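Local coordinates for protein acetyltransferase (Elizabethkingia anophelis, PDB 6AO7) that binds acetyl-CoA and probably transfers its acetyl group to an acceptor substrate, as expected of a GNAT family acetyltransferase, at residues I24-L29 against L38-L43; E47-K52 against Y61-W66. All coordinates share one frame; numbering follows the deposited sequence.

Contact 1. Residues I24-L29 against L38-L43; sequences IPYDLL and LIDQYL
The first turn of helix 26-32 faces helix 36-45, the backbones coming nearest where the CA atoms of Leu29 and Ile39 are 7.3 Å apart and widening to 9.8 Å between those of Ile24 and Leu43. Leu29 and Ile39 fill the close end: Leu29 CB meets Ile39 CD1 at 3.7 Å, while Leu29 CD1 lies 3.9 Å from Ile39 CG2. At the wider end two methyls bridge the gap, Ile24 CG2 and Leu43 CD1, 4.0 Å apart in one of the two Ile24 conformers, as the side chains run past each other in opposite directions. With CG beside its backbone N (chi1 -75°), the Tyr26 ring carries its hydroxyl across to helix 36-45, and Tyr26 OH donates a hydrogen bond of 2.6 Å to the syn lone pair of Asp40 OD2. The carboxylate plane is turned 79° from the ring, whose edge carries the bond; in that same conformer Ile24 CG2 lies over one ring face, offset to the rim. Lys36 makes a cation-pi contact with this ring. Ile24 and helix 26-32 are thus joined to helix 36-45 by aliphatic packing, bordered by a short phenol-carboxylate bond that would be expected to favour the ionised form of Asp40.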
ATOM      1  N   ILE A  24      30.896  -2.616   9.603  1.00 45.44           N
ATOM      2  CA  ILE A  24      29.447  -2.684   9.439  0.67 42.10           C
ATOM      3  C   ILE A  24      29.054  -1.609   8.432  1.00 41.97           C
ATOM      4  O   ILE A  24      29.410  -0.439   8.625  1.00 43.83           O
ATOM      5  CB  ILE A  24      28.740  -2.493  10.788  0.67 42.28           C
ATOM      6  CG1 ILE A  24      29.136  -3.608  11.759  0.67 41.91           C
ATOM      7  CG2 ILE A  24      27.224  -2.401  10.623  0.67 38.56           C
ATOM      8  CD1 ILE A  24      28.484  -4.936  11.470  0.67 43.63           C
ATOM      9  N   PRO A  25      28.339  -1.945   7.343  1.00 42.20           N
ATOM     10  CA  PRO A  25      27.996  -0.936   6.312  1.00 43.48           C
ATOM     11  C   PRO A  25      26.844  -0.038   6.753  1.00 46.78           C
ATOM     12  O   PRO A  25      25.686  -0.179   6.334  1.00 45.42           O
ATOM     13  CB  PRO A  25      27.610  -1.806   5.114  1.00 41.28           C
ATOM     14  CG  PRO A  25      26.970  -2.998   5.750  1.00 41.70           C
ATOM     15  CD  PRO A  25      27.821  -3.280   6.986  1.00 45.05           C
ATOM     16  N   TYR A  26      27.161   0.900   7.648  1.00 43.25           N
ATOM     17  CA  TYR A  26      26.125   1.788   8.162  1.00 44.37           C
ATOM     18  C   TYR A  26      25.554   2.668   7.061  1.00 49.06           C
ATOM     19  O   TYR A  26      24.357   2.982   7.073  1.00 41.13           O
ATOM     20  CB  TYR A  26      26.678   2.637   9.302  1.00 41.69           C
ATOM     21  CG  TYR A  26      26.843   1.857  10.583  1.00 42.78           C
ATOM     22  CD1 TYR A  26      28.115   1.531  11.062  1.00 43.84           C
ATOM     23  CD2 TYR A  26      25.733   1.433  11.309  1.00 42.69           C
ATOM     24  CE1 TYR A  26      28.268   0.812  12.237  1.00 48.03           C
ATOM     25  CE2 TYR A  26      25.872   0.722  12.480  1.00 44.02           C
ATOM     26  CZ  TYR A  26      27.146   0.416  12.943  1.00 44.89           C
ATOM     27  OH  TYR A  26      27.286  -0.294  14.113  1.00 41.91           O
ATOM     28  N   ASP A  27      26.398   3.088   6.110  1.00 48.06           N
ATOM     29  CA  ASP A  27      25.912   3.820   4.942  1.00 53.20           C
ATOM     30  C   ASP A  27      24.710   3.118   4.323  1.00 48.39           C
ATOM     31  O   ASP A  27      23.676   3.743   4.051  1.00 49.39           O
ATOM     32  CB  ASP A  27      27.031   3.977   3.905  1.00 52.88           C
ATOM     33  CG  ASP A  27      27.955   5.142   4.209  1.00 78.69           C
ATOM     34  OD1 ASP A  27      27.769   5.802   5.254  1.00 86.97           O
ATOM     35  OD2 ASP A  27      28.867   5.405   3.394  1.00 84.79           O
ATOM     36  N   LEU A  28      24.814   1.804   4.126  1.00 37.22           N
ATOM     37  CA  LEU A  28      23.696   1.069   3.541  1.00 41.15           C
ATOM     38  C   LEU A  28      22.535   0.919   4.525  1.00 39.86           C
ATOM     39  O   LEU A  28      21.383   1.218   4.182  1.00 38.05           O
ATOM     40  CB  LEU A  28      24.167  -0.297   3.050  1.00 44.90           C
ATOM     41  CG  LEU A  28      25.057  -0.280   1.810  1.00 42.74           C
ATOM     42  CD1 LEU A  28      25.425  -1.708   1.405  1.00 41.75           C
ATOM     43  CD2 LEU A  28      24.360   0.463   0.671  1.00 50.23           C
ATOM     44  N   LEU A  29      22.811   0.443   5.745  1.00 41.27           N
ATOM     45  CA  LEU A  29      21.736   0.222   6.716  1.00 37.45           C
ATOM     46  C   LEU A  29      20.933   1.497   6.958  1.00 35.46           C
ATOM     47  O   LEU A  29      19.702   1.447   7.095  1.00 33.92           O
ATOM     48  CB  LEU A  29      22.313  -0.312   8.035  1.00 36.80           C
ATOM     49  CG  LEU A  29      23.002  -1.672   7.906  1.00 33.42           C
ATOM     50  CD1 LEU A  29      24.049  -1.903   9.013  1.00 32.06           C
ATOM     51  CD2 LEU A  29      21.975  -2.821   7.882  1.00 30.47           C
ATOM     52  N   LEU A  38      18.464   2.285  16.536  1.00 50.69           N
ATOM     53  CA  LEU A  38      17.603   1.143  16.243  1.00 45.42           C
ATOM     54  C   LEU A  38      18.347   0.077  15.443  1.00 44.98           C
ATOM     55  O   LEU A  38      18.147  -1.120  15.674  1.00 42.11           O
ATOM     56  CB  LEU A  38      16.350   1.601  15.503  1.00 48.75           C
ATOM     57  CG  LEU A  38      15.273   2.235  16.383  1.00 57.90           C
ATOM     58  CD1 LEU A  38      14.127   2.757  15.539  1.00 58.54           C
ATOM     59  CD2 LEU A  38      14.775   1.231  17.427  1.00 60.87           C
ATOM     60  N   ILE A  39      19.207   0.490  14.503  1.00 38.41           N
ATOM     61  CA  ILE A  39      19.992  -0.481  13.741  1.00 39.65           C
ATOM     62  C   ILE A  39      20.845  -1.319  14.684  1.00 44.86           C
ATOM     63  O   ILE A  39      20.771  -2.555  14.690  1.00 41.98           O
ATOM     64  CB  ILE A  39      20.858   0.225  12.677  1.00 44.92           C
ATOM     65  CG1 ILE A  39      19.986   0.848  11.582  1.00 46.10           C
ATOM     66  CG2 ILE A  39      21.863  -0.765  12.055  1.00 35.98           C
ATOM     67  CD1 ILE A  39      20.735   1.777  10.633  1.00 44.69           C
ATOM     68  N   ASP A  40      21.643  -0.653  15.525  1.00 46.61           N
ATOM     69  CA  ASP A  40      22.523  -1.383  16.433  1.00 45.78           C
ATOM     70  C   ASP A  40      21.737  -2.312  17.355  1.00 49.54           C
ATOM     71  O   ASP A  40      22.244  -3.369  17.747  1.00 43.68           O
ATOM     72  CB  ASP A  40      23.383  -0.395  17.236  1.00 46.39           C
ATOM     73  CG  ASP A  40      24.588   0.121  16.443  1.00 55.53           C
ATOM     74  OD1 ASP A  40      24.932   1.320  16.566  1.00 54.37           O
ATOM     75  OD2 ASP A  40      25.189  -0.671  15.683  1.00 52.95           O
ATOM     76  N   GLN A  41      20.484  -1.970  17.669  1.00 54.05           N
ATOM     77  CA  GLN A  41      19.695  -2.824  18.557  1.00 52.47           C
ATOM     78  C   GLN A  41      19.313  -4.138  17.880  1.00 48.30           C
ATOM     79  O   GLN A  41      19.415  -5.208  18.489  1.00 45.79           O
ATOM     80  CB  GLN A  41      18.441  -2.094  19.034  1.00 53.22           C
ATOM     81  CG  GLN A  41      17.709  -2.855  20.122  1.00 70.25           C
ATOM     82  CD  GLN A  41      16.367  -2.251  20.475  1.00 81.00           C
ATOM     83  OE1 GLN A  41      16.005  -1.178  19.985  1.00 82.64           O
ATOM     84  NE2 GLN A  41      15.615  -2.945  21.327  1.00 80.57           N
ATOM     85  N   TYR A  42      18.844  -4.091  16.630  1.00 39.97           N
ATOM     86  CA  TYR A  42      18.543  -5.383  16.026  1.00 43.53           C
ATOM     87  C   TYR A  42      19.780  -6.059  15.452  1.00 48.89           C
ATOM     88  O   TYR A  42      19.710  -7.244  15.114  1.00 51.00           O
ATOM     89  CB  TYR A  42      17.420  -5.302  14.962  1.00 42.15           C
ATOM     90  CG  TYR A  42      17.446  -4.197  13.926  1.00 38.18           C
ATOM     91  CD1 TYR A  42      16.510  -3.169  13.965  1.00 37.53           C
ATOM     92  CD2 TYR A  42      18.355  -4.216  12.863  1.00 41.24           C
ATOM     93  CE1 TYR A  42      16.494  -2.163  12.999  1.00 39.15           C
ATOM     94  CE2 TYR A  42      18.334  -3.205  11.874  1.00 37.32           C
ATOM     95  CZ  TYR A  42      17.407  -2.190  11.965  1.00 33.11           C
ATOM     96  OH  TYR A  42      17.380  -1.185  11.026  1.00 34.21           O
ATOM     97  N   LEU A  43      20.917  -5.364  15.359  1.00 50.10           N
ATOM     98  CA  LEU A  43      22.151  -6.087  15.083  1.00 44.94           C
ATOM     99  C   LEU A  43      22.562  -6.949  16.267  1.00 45.86           C
ATOM    100  O   LEU A  43      23.267  -7.943  16.075  1.00 48.68           O
ATOM    101  CB  LEU A  43      23.277  -5.121  14.704  1.00 45.78           C
ATOM    102  CG  LEU A  43      23.096  -4.459  13.327  1.00 48.65           C
ATOM    103  CD1 LEU A  43      24.198  -3.431  13.062  1.00 47.47           C
ATOM    104  CD2 LEU A  43      23.070  -5.525  12.234  1.00 43.34           C
TER

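Contact 2. Residues E47-K52 against Y61-W66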
ATOM      1  N   GLU A  47      20.899 -11.166  12.439  1.00 40.56           N
ATOM      2  CA  GLU A  47      21.986 -11.658  11.606  1.00 40.25           C
ATOM      3  C   GLU A  47      22.090 -10.767  10.382  1.00 42.15           C
ATOM      4  O   GLU A  47      21.097 -10.574   9.665  1.00 35.86           O
ATOM      5  CB  GLU A  47      21.758 -13.105  11.164  1.00 40.62           C
ATOM      6  CG  GLU A  47      21.711 -14.116  12.280  1.00 66.76           C
ATOM      7  CD  GLU A  47      21.499 -15.515  11.743  1.00 84.66           C
ATOM      8  OE1 GLU A  47      20.340 -15.866  11.416  1.00 85.27           O
ATOM      9  OE2 GLU A  47      22.500 -16.250  11.614  1.00 95.11           O
ATOM     10  N   LEU A  48      23.287 -10.234  10.146  1.00 39.49           N
ATOM     11  CA  LEU A  48      23.524  -9.310   9.043  1.00 36.85           C
ATOM     12  C   LEU A  48      24.163 -10.057   7.879  1.00 36.35           C
ATOM     13  O   LEU A  48      25.099 -10.847   8.075  1.00 38.49           O
ATOM     14  CB  LEU A  48      24.424  -8.152   9.490  1.00 37.67           C
ATOM     15  CG  LEU A  48      25.054  -7.263   8.415  1.00 36.16           C
ATOM     16  CD1 LEU A  48      23.968  -6.433   7.745  1.00 35.77           C
ATOM     17  CD2 LEU A  48      26.172  -6.384   8.986  1.00 42.93           C
ATOM     18  N   TYR A  49      23.656  -9.797   6.675  1.00 36.40           N
ATOM     19  CA  TYR A  49      24.144 -10.410   5.451  1.00 36.94           C
ATOM     20  C   TYR A  49      24.566  -9.310   4.485  1.00 37.01           C
ATOM     21  O   TYR A  49      23.940  -8.251   4.426  1.00 37.87           O
ATOM     22  CB  TYR A  49      23.061 -11.301   4.816  1.00 36.88           C
ATOM     23  CG  TYR A  49      22.774 -12.542   5.625  1.00 39.87           C
ATOM     24  CD1 TYR A  49      21.934 -12.492   6.733  1.00 36.74           C
ATOM     25  CD2 TYR A  49      23.359 -13.758   5.299  1.00 42.24           C
ATOM     26  CE1 TYR A  49      21.678 -13.618   7.479  1.00 38.52           C
ATOM     27  CE2 TYR A  49      23.113 -14.894   6.052  1.00 45.67           C
ATOM     28  CZ  TYR A  49      22.263 -14.818   7.133  1.00 41.67           C
ATOM     29  OH  TYR A  49      22.004 -15.955   7.867  1.00 46.91           O
ATOM     30  N   LEU A  50      25.638  -9.553   3.747  1.00 40.04           N
ATOM     31  CA  LEU A  50      26.242  -8.553   2.876  1.00 42.82           C
ATOM     32  C   LEU A  50      26.215  -9.060   1.442  1.00 46.91           C
ATOM     33  O   LEU A  50      26.627 -10.195   1.179  1.00 45.05           O
ATOM     34  CB  LEU A  50      27.690  -8.250   3.290  1.00 45.00           C
ATOM     35  CG  LEU A  50      27.966  -7.892   4.754  1.00 47.15           C
ATOM     36  CD1 LEU A  50      29.445  -7.662   4.982  1.00 54.10           C
ATOM     37  CD2 LEU A  50      27.141  -6.675   5.182  1.00 46.84           C
ATOM     38  N   ALA A  51      25.754  -8.214   0.519  1.00 42.49           N
ATOM     39  CA  ALA A  51      25.746  -8.532  -0.903  1.00 44.88           C
ATOM     40  C   ALA A  51      26.915  -7.818  -1.571  1.00 48.18           C
ATOM     41  O   ALA A  51      27.025  -6.593  -1.479  1.00 47.88           O
ATOM     42  CB  ALA A  51      24.424  -8.123  -1.555  1.00 43.31           C
ATOM     43  N   LYS A  52      27.779  -8.585  -2.233  1.00 51.91           N
ATOM     44  CA  LYS A  52      28.997  -8.067  -2.843  1.00 62.29           C
ATOM     45  C   LYS A  52      28.938  -8.201  -4.362  1.00 62.57           C
ATOM     46  O   LYS A  52      28.424  -9.192  -4.891  1.00 59.82           O
ATOM     47  CB  LYS A  52      30.237  -8.793  -2.300  1.00 61.46           C
ATOM     48  N   TYR A  61      21.022  -7.089   4.226  1.00 33.15           N
ATOM     49  CA  TYR A  61      19.773  -7.238   4.963  1.00 31.90           C
ATOM     50  C   TYR A  61      20.064  -7.796   6.358  1.00 32.40           C
ATOM     51  O   TYR A  61      21.119  -8.389   6.612  1.00 33.46           O
ATOM     52  CB  TYR A  61      18.757  -8.123   4.221  1.00 28.67           C
ATOM     53  CG  TYR A  61      19.142  -9.571   3.990  1.00 32.37           C
ATOM     54  CD1 TYR A  61      18.979 -10.533   4.996  1.00 30.88           C
ATOM     55  CD2 TYR A  61      19.606  -9.997   2.742  1.00 33.50           C
ATOM     56  CE1 TYR A  61      19.284 -11.863   4.768  1.00 35.42           C
ATOM     57  CE2 TYR A  61      19.915 -11.337   2.503  1.00 31.87           C
ATOM     58  CZ  TYR A  61      19.751 -12.264   3.523  1.00 36.52           C
ATOM     59  OH  TYR A  61      20.039 -13.594   3.307  1.00 36.13           O
ATOM     60  N   VAL A  62      19.113  -7.569   7.262  1.00 33.18           N
ATOM     61  CA  VAL A  62      19.176  -8.048   8.639  1.00 32.04           C
ATOM     62  C   VAL A  62      17.934  -8.888   8.922  1.00 29.41           C
ATOM     63  O   VAL A  62      16.798  -8.411   8.739  1.00 32.10           O
ATOM     64  CB  VAL A  62      19.263  -6.889   9.641  1.00 29.74           C
ATOM     65  CG1 VAL A  62      19.243  -7.440  11.076  1.00 31.92           C
ATOM     66  CG2 VAL A  62      20.495  -6.047   9.364  1.00 32.19           C
ATOM     67  N   LEU A  63      18.151 -10.127   9.370  1.00 30.57           N
ATOM     68  CA  LEU A  63      17.087 -11.005   9.841  1.00 32.21           C
ATOM     69  C   LEU A  63      17.017 -10.942  11.358  1.00 32.89           C
ATOM     70  O   LEU A  63      18.045 -11.046  12.032  1.00 36.71           O
ATOM     71  CB  LEU A  63      17.330 -12.446   9.406  1.00 34.68           C
ATOM     72  CG  LEU A  63      16.882 -12.824   8.002  1.00 36.68           C
ATOM     73  CD1 LEU A  63      17.360 -14.208   7.687  1.00 32.81           C
ATOM     74  CD2 LEU A  63      15.343 -12.751   7.913  1.00 43.54           C
ATOM     75  N   TYR A  64      15.799 -10.823  11.887  1.00 35.84           N
ATOM     76  CA  TYR A  64      15.571 -10.552  13.306  1.00 33.94           C
ATOM     77  C   TYR A  64      14.455 -11.453  13.821  1.00 32.68           C
ATOM     78  O   TYR A  64      13.268 -11.145  13.629  1.00 30.05           O
ATOM     79  CB  TYR A  64      15.208  -9.083  13.510  1.00 36.26           C
ATOM     80  CG  TYR A  64      14.775  -8.704  14.912  1.00 41.68           C
ATOM     81  CD1 TYR A  64      13.435  -8.536  15.229  1.00 40.59           C
ATOM     82  CD2 TYR A  64      15.720  -8.483  15.907  1.00 41.22           C
ATOM     83  CE1 TYR A  64      13.044  -8.168  16.513  1.00 52.50           C
ATOM     84  CE2 TYR A  64      15.344  -8.117  17.190  1.00 50.58           C
ATOM     85  CZ  TYR A  64      14.006  -7.961  17.488  1.00 57.84           C
ATOM     86  OH  TYR A  64      13.635  -7.598  18.763  1.00 66.41           O
ATOM     87  N   PRO A  65      14.793 -12.568  14.478  1.00 32.60           N
ATOM     88  CA  PRO A  65      13.747 -13.482  14.967  1.00 40.09           C
ATOM     89  C   PRO A  65      12.850 -12.838  16.018  1.00 41.48           C
ATOM     90  O   PRO A  65      13.317 -12.150  16.924  1.00 40.35           O
ATOM     91  CB  PRO A  65      14.545 -14.647  15.561  1.00 43.64           C
ATOM     92  CG  PRO A  65      15.890 -14.619  14.826  1.00 34.98           C
ATOM     93  CD  PRO A  65      16.146 -13.153  14.565  1.00 37.72           C
ATOM     94  N   TRP A  66      11.541 -13.064  15.880  1.00 33.78           N
ATOM     95  CA  TRP A  66      10.588 -12.784  16.952  1.00 36.65           C
ATOM     96  C   TRP A  66      10.499 -13.925  17.946  1.00 43.29           C
ATOM     97  O   TRP A  66      10.364 -13.705  19.159  1.00 46.26           O
ATOM     98  CB  TRP A  66       9.187 -12.574  16.391  1.00 37.01           C
ATOM     99  CG  TRP A  66       9.031 -11.377  15.578  1.00 39.76           C
ATOM    100  CD1 TRP A  66       9.998 -10.491  15.216  1.00 42.52           C
ATOM    101  CD2 TRP A  66       7.812 -10.892  15.036  1.00 39.77           C
ATOM    102  NE1 TRP A  66       9.453  -9.484  14.456  1.00 44.18           N
ATOM    103  CE2 TRP A  66       8.108  -9.708  14.334  1.00 40.87           C
ATOM    104  CE3 TRP A  66       6.492 -11.353  15.062  1.00 39.13           C
ATOM    105  CZ2 TRP A  66       7.131  -8.977  13.664  1.00 42.84           C
ATOM    106  CZ3 TRP A  66       5.523 -10.623  14.397  1.00 38.22           C
ATOM    107  CH2 TRP A  66       5.849  -9.448  13.717  1.00 37.83           C
TER
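Tyr49 N donates to Tyr61 O over 2.9 Å, nearly in line with the carbonyl (C=O...N 169°), and Leu48 CA adds a CH...O contact to the same oxygen at 3.5 Å. The return bond, from Tyr61 N to Tyr49 O, is 3.1 Å long. Two residues away on each strand, Glu47 and Leu63 form a second hydrogen-bonded pair, their N and O atoms joined in both directions. Between these two pairs sits the non-hydrogen-bonded pair Leu48 and Val62, where Val62 CA directs its hydrogen at Glu47 O, 3.3 Å away.

On the face bearing Glu47, Tyr49, Tyr61 and Leu63, the side chains of Tyr49 and Tyr61 cross at a slant, yet their ring planes are only 19° apart, slid so far that the rings barely overlap, with centroids separated by 4.9 Å. Their closest carbons are Tyr49 CD1 and Tyr61 CE1, at 3.4 Å. Tyr49 CB sits over the face of the Tyr61 ring, 3.8 Å from its centroid, a CH-pi contact, and Tyr61 OH lies over a face of the Tyr49 ring near its rim. With CG between the backbone N and the carbonyl carbon (chi1 63°), the Tyr61 ring is set against Tyr49. Its hydroxyl is hydrogen-bonded to Asp94 of helix 87-101, and Val95 of that helix touches both Tyr61 and Leu63. On the other face, Leu48 CD1 meets Val62 CG2 at 3.9 Å, and Leu43 of helix 36-45 rests against both residues.

Strands 47-53 and 56-65 thus form an antiparallel beta hairpin within the mixed central sheet, with helices packed on both faces, as in the alpha/beta fold of GNAT acetyltransferases.

Contact 1 lies on one face of the sheet to which contact 2 belongs, their centres 10 Å apart, and the chain passes directly from helix 36-45 into strand 47-53. Ile24 packs on Leu48, and Pro25 CG meets Leu50 CD2 at 3.7 Å. Tyr42 of helix 36-45 packs on the second hairpin strand, its CB 3.7 Å from Tyr64 CD2 and its CD2 3.8 Å from Val62 CG1. The side chains of Leu29 in contact 1 and Tyr61 in contact 2 do not touch acetyl-CoA; each lies about 8 Å from a bound molecule of this cosubstrate. The helix pair thus forms a layer packed on one face of the hairpin.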